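Local coordinates for protein Alpha/beta hydrolase (Xanthomonas campestris pv. campestris, PDB 2QJW) that is probably a hydrolase of the alpha/beta-hydrolase superfamily, with a likely catalytic triad of the usual kind, although its substrate is not known, at residues 32-37 / 171-176; 84-89 / 113-118; 100-105 / 122-127. All blocks are in the same frame, centred on the assembly; numbering follows the deposited sequence. Where two conformers were deposited one is given.

Overall arrangement
The three contacts belong to one parallel-sheet alpha/beta-hydrolase domain. Contact 3 pairs two neighbouring strands of the sheet, its centre about 7 Å from the centre of the chain. Contact 2 covers the sheet on the side of Leu-100 and Leu-102; the two meet where Ser-85 OG probably hydrogen-bonds Met-103 O, 2.8 Å away, and where Ala-117 packs on Leu-100. Contact 1 lies farther out, its centre about 15 Å from that of contact 3, and reaches it through Leu-172 against Phe-101. The centres of contacts 1 and 2 are about 20 Å apart, on opposite sides of the chain's centre. The probable triad Ser-82, Asp-130 and His-156 adjoins contact 3 at Val-104.

Contact 1 (32-37 / 171-176); sequences LGWTHE and ELLQSL
An apolar contact, supplemented by one water bridge, joins the turn around Leu-32 and Trp-34 to the C-terminal end of helix 162-174 at one side of the alpha/beta-hydrolase sheet. Helix 20-31 closes with a Schellman motif at Gly-33, whose positive phi (81°) turns the chain toward edge strand 35-37. Strand 35-37 itself pairs with strand 6-10, while the side chains before it reach across to the last helix.

Leu-173 is the central partner. Its CG lies anti to its own carbonyl carbon (chi1 -66°), and the two methyls are directed at the indole. CD2 sits over one face of the six-membered ring of Trp-34, 4.2 Å from the centroid and 14° off the normal, a CH-pi contact; CD1 lies nearer the five-membered ring, by Trp-34 CD1. Behind them, Leu-173 CB meets Leu-32 CD2 at 3.8 Å. Leu-32 CD2 also touches Gln-174 CG at 3.7 Å, the two side chains crossing at about a right angle. At the far end of the indole, Leu-176 CD1 approaches Trp-34 CH2 obliquely, 3.9 Å away. Val-77 of strand 76-81 touches Trp-34, Leu-173 and Leu-176, so the cluster rests on the sheet.

Leu-172 O accepts from both Ser-175 N and Ser-175 OG, the hydroxyl lying in the carbonyl plane on a lone pair. One water satisfies the indole N-H: it lies in the ring plane, accepts from Trp-34 NE1 at 3.1 Å and donates to Leu-173 O at 2.6 Å.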
loop_
_atom_site.group_PDB
_atom_site.type_symbol
_atom_site.label_atom_id
_atom_site.label_comp_id
_atom_site.label_asym_id
_atom_site.label_seq_id
_atom_site.Cartn_x
_atom_site.Cartn_y
_atom_site.Cartn_z
ATOM N N LEU A 32 14.831 10.068 8.703
ATOM C CA LEU A 32 14.864 10.577 7.330
ATOM C C LEU A 32 15.326 12.052 7.225
ATOM O O LEU A 32 15.311 12.653 6.158
ATOM C CB LEU A 32 13.498 10.340 6.645
ATOM C CG LEU A 32 13.351 8.943 5.999
ATOM C CD1 LEU A 32 13.455 7.781 6.978
ATOM C CD2 LEU A 32 12.047 8.834 5.256
ATOM N N GLY A 33 15.708 12.646 8.341
ATOM C CA GLY A 33 16.246 13.995 8.335
ATOM C C GLY A 33 15.300 15.159 8.284
ATOM O O GLY A 33 15.704 16.285 8.053
ATOM N N TRP A 34 14.016 14.892 8.548
ATOM C CA TRP A 34 13.030 15.905 8.650
ATOM C C TRP A 34 12.916 16.344 10.113
ATOM O O TRP A 34 13.103 15.500 11.024
ATOM C CB TRP A 34 11.647 15.359 8.195
ATOM C CG TRP A 34 11.589 15.185 6.693
ATOM C CD1 TRP A 34 12.296 14.276 5.956
ATOM C CD2 TRP A 34 10.814 15.930 5.785
ATOM N NE1 TRP A 34 12.017 14.445 4.640
ATOM C CE2 TRP A 34 11.123 15.457 4.496
ATOM C CE3 TRP A 34 9.934 16.994 5.923
ATOM C CZ2 TRP A 34 10.567 16.019 3.365
ATOM C CZ3 TRP A 34 9.358 17.541 4.777
ATOM C CH2 TRP A 34 9.693 17.045 3.531
ATOM N N THR A 35 12.608 17.611 10.357
ATOM C CA THR A 35 12.288 17.992 11.706
ATOM C C THR A 35 10.796 17.586 11.933
ATOM O O THR A 35 10.073 17.288 10.993
ATOM C CB THR A 35 12.499 19.448 11.995
ATOM O OG1 THR A 35 11.710 20.238 11.116
ATOM C CG2 THR A 35 14.006 19.816 11.790
ATOM N N HIS A 36 10.364 17.589 13.171
ATOM C CA HIS A 36 9.016 17.080 13.488
ATOM C C HIS A 36 8.516 17.574 14.810
ATOM O O HIS A 36 9.305 17.940 15.694
ATOM C CB HIS A 36 9.014 15.568 13.458
ATOM C CG HIS A 36 10.092 14.964 14.278
ATOM N ND1 HIS A 36 9.905 14.633 15.592
ATOM C CD2 HIS A 36 11.377 14.688 13.973
ATOM C CE1 HIS A 36 11.041 14.155 16.074
ATOM N NE2 HIS A 36 11.957 14.175 15.115
ATOM N N GLU A 37 7.186 17.606 14.924
ATOM C CA GLU A 37 6.526 17.934 16.168
ATOM C C GLU A 37 5.195 17.202 16.231
ATOM O O GLU A 37 4.593 16.918 15.222
ATOM C CB GLU A 37 6.302 19.431 16.367
ATOM C CG GLU A 37 5.286 20.058 15.488
ATOM C CD GLU A 37 5.210 21.569 15.602
ATOM O OE1 GLU A 37 4.701 22.062 16.641
ATOM O OE2 GLU A 37 5.599 22.278 14.630
ATOM N N GLU A 171 8.224 6.110 2.775
ATOM C CA GLU A 171 8.164 6.113 1.328
ATOM C C GLU A 171 7.634 7.414 0.756
ATOM O O GLU A 171 8.072 7.876 -0.335
ATOM C CB GLU A 171 7.298 4.962 0.865
ATOM C CG GLU A 171 8.007 3.637 0.999
ATOM C CD GLU A 171 7.061 2.452 1.027
ATOM O OE1 GLU A 171 5.837 2.617 0.781
ATOM O OE2 GLU A 171 7.555 1.346 1.320
ATOM N N LEU A 172 6.670 7.997 1.471
ATOM C CA LEU A 172 6.148 9.307 1.096
ATOM C C LEU A 172 7.247 10.337 1.271
ATOM O O LEU A 172 7.534 11.077 0.300
ATOM C CB LEU A 172 4.951 9.712 1.941
ATOM C CG LEU A 172 4.395 11.088 1.600
ATOM C CD1 LEU A 172 3.785 11.172 0.230
ATOM C CD2 LEU A 172 3.360 11.454 2.648
ATOM N N LEU A 173 7.878 10.411 2.423
ATOM C CA LEU A 173 8.926 11.430 2.636
ATOM C C LEU A 173 10.066 11.271 1.650
ATOM O O LEU A 173 10.581 12.283 1.149
ATOM C CB LEU A 173 9.459 11.384 4.039
ATOM C CG LEU A 173 8.467 11.763 5.164
ATOM C CD1 LEU A 173 9.170 11.645 6.564
ATOM C CD2 LEU A 173 7.825 13.128 4.836
ATOM N N GLN A 174 10.419 10.047 1.324
ATOM C CA GLN A 174 11.566 9.817 0.421
ATOM C C GLN A 174 11.265 10.256 -0.999
ATOM O O GLN A 174 12.201 10.453 -1.787
ATOM C CB GLN A 174 11.948 8.341 0.448
ATOM C CG GLN A 174 12.663 7.860 1.734
ATOM C CD GLN A 174 12.487 6.315 2.006
ATOM O OE1 GLN A 174 11.790 5.599 1.264
ATOM N NE2 GLN A 174 13.073 5.836 3.080
ATOM N N SER A 175 9.997 10.472 -1.352
ATOM C CA SER A 175 9.609 10.850 -2.695
ATOM C C SER A 175 9.656 12.367 -2.899
ATOM O O SER A 175 9.368 12.851 -4.017
ATOM C CB SER A 175 8.189 10.368 -2.974
ATOM O OG SER A 175 7.178 11.105 -2.315
ATOM N N LEU A 176 9.881 13.129 -1.842
ATOM C CA LEU A 176 9.677 14.578 -1.894
ATOM C C LEU A 176 10.919 15.363 -2.200
ATOM O O LEU A 176 11.978 14.828 -2.064
ATOM C CB LEU A 176 9.166 15.034 -0.504
ATOM C CG LEU A 176 7.816 14.373 -0.134
ATOM C CD1 LEU A 176 7.331 14.885 1.259
ATOM C CD2 LEU A 176 6.635 14.492 -1.121
ATOM O OXT LEU A 176 10.865 16.547 -2.535
HETATM O O HOH W 1 12.717 13.717 1.757
#

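Contact 2 (84-89 / 113-118); sequences GSYIAA and PALDAA
Tyr-86 and Pro-113 form the polar link of this contact, a hydrogen bond from the phenol OH to the carbonyl O at 2.6 Å. The hydroxyl meets the carbonyl at 135° and is tilted 18° from the carbonyl plane. Pro-113 O itself lies at the ring's edge, in its plane, close to CE1 and CZ as well as to OH. With CG anti to the backbone N (chi1 174°), the ring reaches out from the helix to the Pro-113 end of the loop and brings its hydroxyl to this carbonyl. The proline ring packs beside the hydroxyl, with Pro-113 CD 3.8 Å from Tyr-86 OH.

Apolar packing centres on Leu-115. Its CD1 lies 3.6 Å from Ala-89 CB and also touches Tyr-86 at CA and at ring atom CD1; the tyrosine and leucine side chains run past one another antiparallel. Farther along, Ala-117 CB meets Ala-89 CB at 4.1 Å. Helix 83-92 follows the probable nucleophile elbow, the GxSxG turn of alpha/beta hydrolases, in which Gly-84 is the last glycine. The contact therefore lays the loop leading to strand 122-127 along the helix behind the likely nucleophile Ser-82.

At the Ala-89 end a methyl meets the loop backbone: Ala-89 CB lies 3.2 Å from Asp-116 O. This small side chain allows the loop to run close to the helix, with Ala-89 CA and Ala-117 CA 4.7 Å apart. Asp-116 OD1 forms a salt bridge with Arg-145 and also accepts a weak bond from Ala-117 N, 2.9 Å long.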
loop_
_atom_site.group_PDB
_atom_site.type_symbol
_atom_site.label_atom_id
_atom_site.label_comp_id
_atom_site.label_asym_id
_atom_site.label_seq_id
_atom_site.Cartn_x
_atom_site.Cartn_y
_atom_site.Cartn_z
ATOM N N GLY A 84 -6.920 13.048 13.874
ATOM C CA GLY A 84 -5.698 13.760 13.469
ATOM C C GLY A 84 -5.541 13.814 11.985
ATOM O O GLY A 84 -5.051 14.814 11.441
ATOM N N SER A 85 -5.946 12.737 11.286
ATOM C CA SER A 85 -5.936 12.769 9.839
ATOM C C SER A 85 -6.944 13.745 9.254
ATOM O O SER A 85 -6.644 14.410 8.273
ATOM C CB SER A 85 -6.191 11.375 9.250
ATOM O OG SER A 85 -5.106 10.540 9.529
ATOM N N TYR A 86 -8.129 13.757 9.856
ATOM C CA TYR A 86 -9.173 14.650 9.414
ATOM C C TYR A 86 -8.649 16.080 9.500
ATOM O O TYR A 86 -8.746 16.814 8.535
ATOM C CB TYR A 86 -10.382 14.500 10.288
ATOM C CG TYR A 86 -11.438 15.498 9.952
ATOM C CD1 TYR A 86 -12.270 15.337 8.853
ATOM C CD2 TYR A 86 -11.591 16.629 10.723
ATOM C CE1 TYR A 86 -13.282 16.271 8.515
ATOM C CE2 TYR A 86 -12.587 17.602 10.407
ATOM C CZ TYR A 86 -13.429 17.422 9.312
ATOM O OH TYR A 86 -14.366 18.368 9.042
ATOM N N ILE A 87 -8.054 16.470 10.613
ATOM C CA ILE A 87 -7.651 17.892 10.676
ATOM C C ILE A 87 -6.424 18.207 9.793
ATOM O O ILE A 87 -6.301 19.299 9.249
ATOM C CB ILE A 87 -7.451 18.394 12.122
ATOM C CG1 ILE A 87 -6.349 17.652 12.866
ATOM C CG2 ILE A 87 -8.794 18.329 12.868
ATOM C CD1 ILE A 87 -5.940 18.339 14.172
ATOM N N ALA A 88 -5.534 17.229 9.600
ATOM C CA ALA A 88 -4.387 17.422 8.719
ATOM C C ALA A 88 -4.882 17.687 7.330
ATOM O O ALA A 88 -4.456 18.593 6.635
ATOM C CB ALA A 88 -3.450 16.180 8.789
ATOM N N ALA A 89 -5.834 16.878 6.873
ATOM C CA ALA A 89 -6.395 17.066 5.562
ATOM C C ALA A 89 -7.085 18.422 5.397
ATOM O O ALA A 89 -6.816 19.119 4.453
ATOM C CB ALA A 89 -7.348 15.880 5.233
ATOM N N PRO A 113 -17.560 19.752 7.988
ATOM C CA PRO A 113 -17.318 19.391 6.599
ATOM C C PRO A 113 -16.738 17.980 6.394
ATOM O O PRO A 113 -15.988 17.465 7.247
ATOM C CB PRO A 113 -16.314 20.441 6.135
ATOM C CG PRO A 113 -16.532 21.604 7.042
ATOM C CD PRO A 113 -16.934 21.040 8.340
ATOM N N ALA A 114 -17.171 17.357 5.314
ATOM C CA ALA A 114 -16.641 16.077 4.884
ATOM C C ALA A 114 -15.145 16.229 4.621
ATOM O O ALA A 114 -14.608 17.327 4.385
ATOM C CB ALA A 114 -17.336 15.633 3.632
ATOM N N LEU A 115 -14.472 15.100 4.735
ATOM C CA LEU A 115 -13.042 15.062 4.501
ATOM C C LEU A 115 -12.721 15.596 3.139
ATOM O O LEU A 115 -13.330 15.215 2.168
ATOM C CB LEU A 115 -12.560 13.632 4.561
ATOM C CG LEU A 115 -11.035 13.342 4.497
ATOM C CD1 LEU A 115 -10.265 13.847 5.747
ATOM C CD2 LEU A 115 -10.813 11.890 4.229
ATOM N N ASP A 116 -11.713 16.488 3.077
ATOM C CA ASP A 116 -11.175 17.016 1.823
ATOM C C ASP A 116 -9.722 17.345 2.083
ATOM O O ASP A 116 -9.300 17.433 3.210
ATOM C CB ASP A 116 -11.986 18.218 1.341
ATOM C CG ASP A 116 -11.764 18.563 -0.109
ATOM O OD1 ASP A 116 -11.254 17.758 -0.867
ATOM O OD2 ASP A 116 -12.228 19.654 -0.486
ATOM N N ALA A 117 -8.988 17.587 1.006
ATOM C CA ALA A 117 -7.569 17.806 1.063
ATOM C C ALA A 117 -7.094 18.588 -0.165
ATOM O O ALA A 117 -7.706 18.538 -1.220
ATOM C CB ALA A 117 -6.832 16.465 1.160
ATOM N N ALA A 118 -5.945 19.234 -0.012
ATOM C CA ALA A 118 -5.280 19.901 -1.119
ATOM C C ALA A 118 -4.877 18.863 -2.147
ATOM O O ALA A 118 -4.651 17.679 -1.841
ATOM C CB ALA A 118 -4.041 20.579 -0.587
#

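Contact 3 (100-105 / 122-127); sequences LFLMVP and ISIVHA
Leu-100 to Met-103 pair with Ile-122 to Val-125 as adjacent parallel strands, their axes 4.7 Å apart and 6° from parallel, through a ladder of hydrogen bonds from Ser-123 N to Leu-100 O, Leu-102 N to Ser-123 O, Val-125 N to Leu-102 O and Val-104 N to Val-125 O. The last is 2.9 Å long and nearly straight, 170° at the hydrogen. CA-H...O contacts join the same acceptors, as from Ile-124 CA to Leu-102 O at 3.2 Å.

On the face bearing Phe-101, the ring is swung toward the partner strand by a CG anti to the backbone N (chi1 -176°). Phe-101 CZ meets Val-125 CG2 at 3.7 Å, and CD1 and CE1 of the same ring pass Ser-123 OG. Helix 162-174 covers this face, with Phe-169 and Ala-168 against Phe-101.

These are two neighbouring inner strands of the parallel alpha/beta-hydrolase sheet, and their C-terminal ends open toward the probable active site. On the other face, Leu-100 and Ile-122 run alongside each other in the same direction, Leu-100 CD2 to Ile-122 CG1 at 4.0 Å, while Leu-102 CD1 reaches Ile-122 CG2. Helix 83-92 packs on the leucines and helix 135-145 on Ile-124.

Met-103 is deposited as selenomethionine. After the last ladder bond, made by Val-104 N, the chain turns out of the sheet at Val-104, which has a positive phi. Pro-105 then lies across Ile-124, Pro-105 CD to Ile-124 CG2 at 3.8 Å. Val-104 CA sits at the edge of the His-126 ring, in its plane and 3.3 Å from ND1; this buried nitrogen has no hydrogen-bonding partner in the model, whereas His-126 NE2 is held by Ile-133 O. Val-104 also touches Asp-130 and His-156 of the likely triad.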
loop_
_atom_site.group_PDB
_atom_site.type_symbol
_atom_site.label_atom_id
_atom_site.label_comp_id
_atom_site.label_asym_id
_atom_site.label_seq_id
_atom_site.Cartn_x
_atom_site.Cartn_y
_atom_site.Cartn_z
ATOM N N LEU A 100 0.698 14.843 2.267
ATOM C CA LEU A 100 -0.233 14.466 3.317
ATOM C C LEU A 100 -0.218 12.963 3.559
ATOM O O LEU A 100 -0.423 12.189 2.612
ATOM C CB LEU A 100 -1.614 14.891 2.867
ATOM C CG LEU A 100 -2.801 14.821 3.802
ATOM C CD1 LEU A 100 -2.573 15.687 5.118
ATOM C CD2 LEU A 100 -4.080 15.233 3.041
ATOM N N PHE A 101 -0.038 12.550 4.822
ATOM C CA PHE A 101 -0.014 11.147 5.206
ATOM C C PHE A 101 -1.152 10.893 6.186
ATOM O O PHE A 101 -1.178 11.479 7.280
ATOM C CB PHE A 101 1.309 10.702 5.820
ATOM C CG PHE A 101 1.348 9.255 6.118
ATOM C CD1 PHE A 101 1.466 8.359 5.109
ATOM C CD2 PHE A 101 1.248 8.803 7.401
ATOM C CE1 PHE A 101 1.530 6.991 5.390
ATOM C CE2 PHE A 101 1.275 7.442 7.681
ATOM C CZ PHE A 101 1.407 6.529 6.677
ATOM N N LEU A 102 -2.085 10.046 5.790
ATOM C CA LEU A 102 -3.296 9.848 6.594
ATOM C C LEU A 102 -3.471 8.424 6.993
ATOM O O LEU A 102 -3.615 7.552 6.171
ATOM C CB LEU A 102 -4.495 10.250 5.780
ATOM C CG LEU A 102 -4.514 11.603 5.070
ATOM C CD1 LEU A 102 -5.802 11.887 4.242
ATOM C CD2 LEU A 102 -4.330 12.722 6.102
HETATM N N MSE A 103 -3.462 8.160 8.296
HETATM C CA MSE A 103 -3.808 6.839 8.863
HETATM C C MSE A 103 -5.295 6.878 9.260
HETATM O O MSE A 103 -5.735 7.820 9.909
HETATM C CB MSE A 103 -2.951 6.453 10.027
HETATM C CG MSE A 103 -1.446 6.415 9.685
HETATM SE SE MSE A 103 -0.297 5.971 11.116
HETATM C CE MSE A 103 -0.484 7.607 12.011
ATOM N N VAL A 104 -6.033 5.850 8.837
ATOM C CA VAL A 104 -7.486 5.648 9.166
ATOM C C VAL A 104 -8.250 6.984 9.190
ATOM O O VAL A 104 -8.832 7.358 10.198
ATOM C CB VAL A 104 -7.698 4.765 10.450
ATOM C CG1 VAL A 104 -7.294 3.320 10.122
ATOM C CG2 VAL A 104 -6.939 5.265 11.629
ATOM N N PRO A 105 -8.268 7.710 8.058
ATOM C CA PRO A 105 -8.974 8.993 8.005
ATOM C C PRO A 105 -10.493 8.837 7.986
ATOM O O PRO A 105 -10.981 8.072 7.190
ATOM C CB PRO A 105 -8.473 9.592 6.672
ATOM C CG PRO A 105 -8.224 8.477 5.821
ATOM C CD PRO A 105 -7.676 7.388 6.742
ATOM N N ILE A 122 -0.898 12.461 -1.593
ATOM C CA ILE A 122 -1.614 11.896 -0.437
ATOM C C ILE A 122 -1.323 10.416 -0.387
ATOM O O ILE A 122 -1.439 9.738 -1.422
ATOM C CB ILE A 122 -3.123 12.119 -0.526
ATOM C CG1 ILE A 122 -3.428 13.641 -0.621
ATOM C CG2 ILE A 122 -3.858 11.456 0.631
ATOM C CD1 ILE A 122 -4.879 13.949 -1.017
ATOM N N SER A 123 -0.922 9.938 0.790
ATOM C CA SER A 123 -0.710 8.522 1.047
ATOM C C SER A 123 -1.539 8.156 2.265
ATOM O O SER A 123 -1.456 8.838 3.267
ATOM C CB SER A 123 0.749 8.219 1.238
ATOM O OG SER A 123 0.981 6.876 1.534
ATOM N N ILE A 124 -2.311 7.074 2.154
ATOM C CA ILE A 124 -3.271 6.662 3.160
ATOM C C ILE A 124 -2.953 5.241 3.560
ATOM O O ILE A 124 -2.665 4.397 2.703
ATOM C CB ILE A 124 -4.739 6.742 2.615
ATOM C CG1 ILE A 124 -5.071 8.135 2.060
ATOM C CG2 ILE A 124 -5.753 6.288 3.679
ATOM C CD1 ILE A 124 -6.303 8.098 1.167
ATOM N N VAL A 125 -3.040 4.979 4.851
ATOM C CA VAL A 125 -3.029 3.605 5.408
ATOM C C VAL A 125 -4.378 3.403 6.082
ATOM O O VAL A 125 -4.689 4.130 6.997
ATOM C CB VAL A 125 -1.879 3.282 6.370
ATOM C CG1 VAL A 125 -1.951 1.837 6.873
ATOM C CG2 VAL A 125 -0.571 3.544 5.637
ATOM N N HIS A 126 -5.172 2.425 5.586
ATOM C CA HIS A 126 -6.447 2.117 6.237
ATOM C C HIS A 126 -6.576 0.654 6.514
ATOM O O HIS A 126 -5.909 -0.200 5.954
ATOM C CB HIS A 126 -7.583 2.578 5.358
ATOM C CG HIS A 126 -8.856 2.739 6.084
ATOM N ND1 HIS A 126 -9.010 3.694 7.050
ATOM C CD2 HIS A 126 -10.034 2.081 5.983
ATOM C CE1 HIS A 126 -10.240 3.587 7.546
ATOM N NE2 HIS A 126 -10.861 2.605 6.921
ATOM N N ALA A 127 -7.427 0.378 7.504
ATOM C CA ALA A 127 -7.708 -0.999 7.985
ATOM C C ALA A 127 -8.886 -1.615 7.253
ATOM O O ALA A 127 -9.981 -1.034 7.268
ATOM C CB ALA A 127 -7.993 -0.923 9.473
#